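Local coordinates for ferric uptake regulation protein (Helicobacter pylori, PDB 2XIG) that probably acts as a global iron-responsive transcriptional repressor, using ferrous iron as cofactor to bind the operators of the genes it controls, at residues L43-I48 / R87-A92. The protein carries 2 engineered substitutions. Sequence-based numbering, arbitrary orientation.
Sequences LSPEEI and RRYEIA. With ZN (zinc ion), chain L.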
ATOM      1  N   LEU C  43     -11.951 -14.065  13.204  1.00 18.05           N
ATOM      2  CA  LEU C  43     -11.031 -13.652  14.262  1.00 18.08           C
ATOM      3  C   LEU C  43      -9.570 -13.650  13.826  1.00 20.93           C
ATOM      4  O   LEU C  43      -9.137 -14.524  13.087  1.00 21.65           O
ATOM      5  CB  LEU C  43     -11.199 -14.562  15.483  1.00 18.68           C
ATOM      6  CG  LEU C  43     -12.552 -14.491  16.195  1.00 23.12           C
ATOM      7  CD1 LEU C  43     -12.589 -15.472  17.365  1.00 17.47           C
ATOM      8  CD2 LEU C  43     -12.841 -13.072  16.667  1.00 23.09           C
ATOM      9  N   SER C  44      -8.812 -12.662  14.297  1.00 19.83           N
ATOM     10  CA  SER C  44      -7.374 -12.652  14.080  1.00 21.16           C
ATOM     11  C   SER C  44      -6.697 -13.556  15.101  1.00 20.87           C
ATOM     12  O   SER C  44      -7.254 -13.832  16.159  1.00 20.05           O
ATOM     13  CB  SER C  44      -6.828 -11.224  14.217  1.00 19.99           C
ATOM     14  OG  SER C  44      -6.967 -10.785  15.554  1.00 19.76           O
ATOM     15  N   PRO C  45      -5.482 -14.023  14.791  1.00 19.36           N
ATOM     16  CA  PRO C  45      -4.722 -14.792  15.779  1.00 20.66           C
ATOM     17  C   PRO C  45      -4.584 -14.054  17.117  1.00 22.58           C
ATOM     18  O   PRO C  45      -4.661 -14.693  18.164  1.00 21.81           O
ATOM     19  CB  PRO C  45      -3.360 -14.962  15.107  1.00 24.70           C
ATOM     20  CG  PRO C  45      -3.664 -14.911  13.647  1.00 24.24           C
ATOM     21  CD  PRO C  45      -4.758 -13.890  13.514  1.00 24.89           C
ATOM     22  N   GLU C  46      -4.386 -12.736  17.082  1.00 21.64           N
ATOM     23  CA  GLU C  46      -4.302 -11.953  18.311  1.00 22.05           C
ATOM     24  C   GLU C  46      -5.573 -12.075  19.149  1.00 18.14           C
ATOM     25  O   GLU C  46      -5.509 -12.292  20.351  1.00 19.23           O
ATOM     26  CB  GLU C  46      -4.015 -10.475  17.995  1.00 30.53           C
ATOM     27  CG  GLU C  46      -2.608 -10.213  17.466  1.00 38.49           C
ATOM     28  CD  GLU C  46      -2.454  -8.838  16.814  1.00 47.57           C
ATOM     29  OE1 GLU C  46      -3.006  -8.634  15.711  1.00 51.50           O
ATOM     30  OE2 GLU C  46      -1.769  -7.965  17.392  1.00 45.67           O
ATOM     31  N   GLU C  47      -6.731 -11.933  18.511  1.00 19.31           N
ATOM     32  CA  GLU C  47      -8.001 -12.015  19.228  1.00 23.42           C
ATOM     33  C   GLU C  47      -8.245 -13.405  19.804  1.00 21.39           C
ATOM     34  O   GLU C  47      -8.763 -13.560  20.909  1.00 18.44           O
ATOM     35  CB  GLU C  47      -9.155 -11.664  18.297  1.00 25.94           C
ATOM     36  CG  GLU C  47      -9.142 -10.255  17.784  1.00 29.67           C
ATOM     37  CD  GLU C  47     -10.329  -9.988  16.893  1.00 38.40           C
ATOM     38  OE1 GLU C  47     -10.419 -10.611  15.811  1.00 28.46           O
ATOM     39  OE2 GLU C  47     -11.170  -9.150  17.281  1.00 47.47           O
ATOM     40  N   ILE C  48      -7.893 -14.426  19.033  1.00 19.26           N
ATOM     41  CA  ILE C  48      -8.009 -15.793  19.512  1.00 19.72           C
ATOM     42  C   ILE C  48      -7.125 -15.996  20.739  1.00 17.81           C
ATOM     43  O   ILE C  48      -7.522 -16.650  21.705  1.00 23.44           O
ATOM     44  CB  ILE C  48      -7.655 -16.802  18.395  1.00 21.51           C
ATOM     45  CG1 ILE C  48      -8.710 -16.742  17.289  1.00 16.59           C
ATOM     46  CG2 ILE C  48      -7.536 -18.217  18.944  1.00 21.06           C
ATOM     47  CD1 ILE C  48      -8.243 -17.326  15.955  1.00 21.50           C
ATOM     48  N   ARG C  87      -4.815 -11.522   8.238  1.00 30.84           N
ATOM     49  CA  ARG C  87      -5.380 -12.871   8.199  1.00 28.05           C
ATOM     50  C   ARG C  87      -6.441 -13.015   9.276  1.00 26.06           C
ATOM     51  O   ARG C  87      -6.214 -12.659  10.431  1.00 28.74           O
ATOM     52  CB  ARG C  87      -4.292 -13.932   8.381  1.00 30.94           C
ATOM     53  CG  ARG C  87      -3.364 -14.087   7.185  1.00 40.26           C
ATOM     54  CD  ARG C  87      -2.218 -15.063   7.470  1.00 47.01           C
ATOM     55  NE  ARG C  87      -2.601 -16.459   7.262  1.00 52.39           N
ATOM     56  CZ  ARG C  87      -2.352 -17.149   6.153  1.00 53.65           C
ATOM     57  NH1 ARG C  87      -1.715 -16.574   5.145  1.00 55.58           N
ATOM     58  NH2 ARG C  87      -2.737 -18.413   6.049  1.00 54.31           N
ATOM     59  N   ARG C  88      -7.611 -13.522   8.899  1.00 18.95           N
ATOM     60  CA  ARG C  88      -8.655 -13.761   9.875  1.00 15.33           C
ATOM     61  C   ARG C  88      -9.261 -15.149   9.662  1.00 14.71           C
ATOM     62  O   ARG C  88      -9.303 -15.639   8.542  1.00 16.72           O
ATOM     63  CB  ARG C  88      -9.713 -12.657   9.837  1.00 21.30           C
ATOM     64  CG  ARG C  88      -9.204 -11.361  10.479  1.00 28.06           C
ATOM     65  CD  ARG C  88     -10.264 -10.306  10.634  1.00 37.87           C
ATOM     66  NE  ARG C  88     -10.099  -9.580  11.894  1.00 43.36           N
ATOM     67  CZ  ARG C  88      -9.105  -8.734  12.147  1.00 44.67           C
ATOM     68  NH1 ARG C  88      -8.185  -8.505  11.228  1.00 48.72           N
ATOM     69  NH2 ARG C  88      -9.029  -8.118  13.320  1.00 40.70           N
ATOM     70  N   TYR C  89      -9.702 -15.761  10.749  1.00 14.84           N
ATOM     71  CA  TYR C  89     -10.054 -17.181  10.734  1.00 15.14           C
ATOM     72  C   TYR C  89     -11.495 -17.438  11.139  1.00 19.07           C
ATOM     73  O   TYR C  89     -12.089 -16.681  11.910  1.00 18.47           O
ATOM     74  CB  TYR C  89      -9.123 -17.961  11.670  1.00 17.81           C
ATOM     75  CG  TYR C  89      -7.690 -18.044  11.191  1.00 19.62           C
ATOM     76  CD1 TYR C  89      -7.247 -19.140  10.470  1.00 22.90           C
ATOM     77  CD2 TYR C  89      -6.779 -17.022  11.458  1.00 18.82           C
ATOM     78  CE1 TYR C  89      -5.942 -19.225  10.028  1.00 26.04           C
ATOM     79  CE2 TYR C  89      -5.474 -17.094  11.014  1.00 23.43           C
ATOM     80  CZ  TYR C  89      -5.062 -18.198  10.301  1.00 25.62           C
ATOM     81  OH  TYR C  89      -3.770 -18.284   9.854  1.00 24.83           O
ATOM     82  N   GLU C  90     -12.046 -18.537  10.630  1.00 16.07           N
ATOM     83  CA  GLU C  90     -13.385 -18.936  11.001  1.00 18.66           C
ATOM     84  C   GLU C  90     -13.495 -20.449  10.926  1.00 15.73           C
ATOM     85  O   GLU C  90     -12.696 -21.119  10.260  1.00 16.52           O
ATOM     86  CB  GLU C  90     -14.406 -18.301  10.064  1.00 17.25           C
ATOM     87  CG  GLU C  90     -14.148 -18.616   8.601  1.00 21.34           C
ATOM     88  CD  GLU C  90     -15.162 -17.963   7.682  1.00 23.04           C
ATOM     89  OE1 GLU C  90     -16.359 -17.932   8.043  1.00 16.23           O
ATOM     90  OE2 GLU C  90     -14.754 -17.484   6.599  1.00 22.77           O
ATOM     91  N   ILE C  91     -14.491 -20.982  11.613  1.00 15.60           N
ATOM     92  CA  ILE C  91     -14.721 -22.416  11.614  1.00 14.88           C
ATOM     93  C   ILE C  91     -15.127 -22.840  10.196  1.00 21.42           C
ATOM     94  O   ILE C  91     -15.847 -22.118   9.510  1.00 23.05           O
ATOM     95  CB  ILE C  91     -15.804 -22.774  12.663  1.00 18.96           C
ATOM     96  CG1 ILE C  91     -15.764 -24.259  13.030  1.00 21.67           C
ATOM     97  CG2 ILE C  91     -17.184 -22.297  12.211  1.00 19.12           C
ATOM     98  CD1 ILE C  91     -14.524 -24.671  13.808  1.00 18.97           C
ATOM     99  N   ALA C  92     -14.632 -23.989   9.745  1.00 16.84           N
ATOM    100  CA  ALA C  92     -14.865 -24.443   8.376  1.00 15.42           C
ATOM    101  C   ALA C  92     -16.283 -24.977   8.184  1.00 21.87           C
ATOM    102  O   ALA C  92     -16.803 -24.977   7.073  1.00 22.96           O
ATOM    103  CB  ALA C  92     -13.845 -25.511   7.989  1.00 17.18           C
TER
HETATM  104 ZN    ZN L1151     -16.251 -16.167   6.176  1.00 21.04          ZN
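Leu43 and Tyr89 pair through their backbones as a single antiparallel, hydrogen-bonded bridge. Leu43 N donates a hydrogen bond to Tyr89 O (2.9 Å), and Tyr89 N donates to Leu43 O. Leu43 O also takes a CA-H...O contact from Arg88 CA and lies at the edge of the Tyr89 ring. One residue on, helix 45-52 starts with a capping box. Ser44 OG, held between its own backbone N and carbonyl carbon (chi1 66°), accepts from Glu47 N at 3.2 Å. In return Ser44 N donates to the anti lone pair of Glu47 OE1 (3.0 Å). Glu47 OE1 also forms a long salt bridge with Arg88 NH2 at 3.8 Å, the carboxylate and guanidinium planes 64° apart, and Ser44 CB sits over one guanidinium face. The bridge joins the residues leading into helix 45-52, part of the winged-helix DNA-binding domain, to wing strand 86-91, whose other edge pairs with strand 77-82. Pro45 CG packs against Tyr89 CE2 (3.9 Å). Tyr89 OH accepts a weak bond from Arg87 NE, whose guanidinium pairs more strongly with Glu81. Glu90 chelates zinc unevenly, OE2 at 2.0 Å and OE1 at 2.6 Å; His42, His97 and His99 complete the site, and Lys94 NZ donates to OE1.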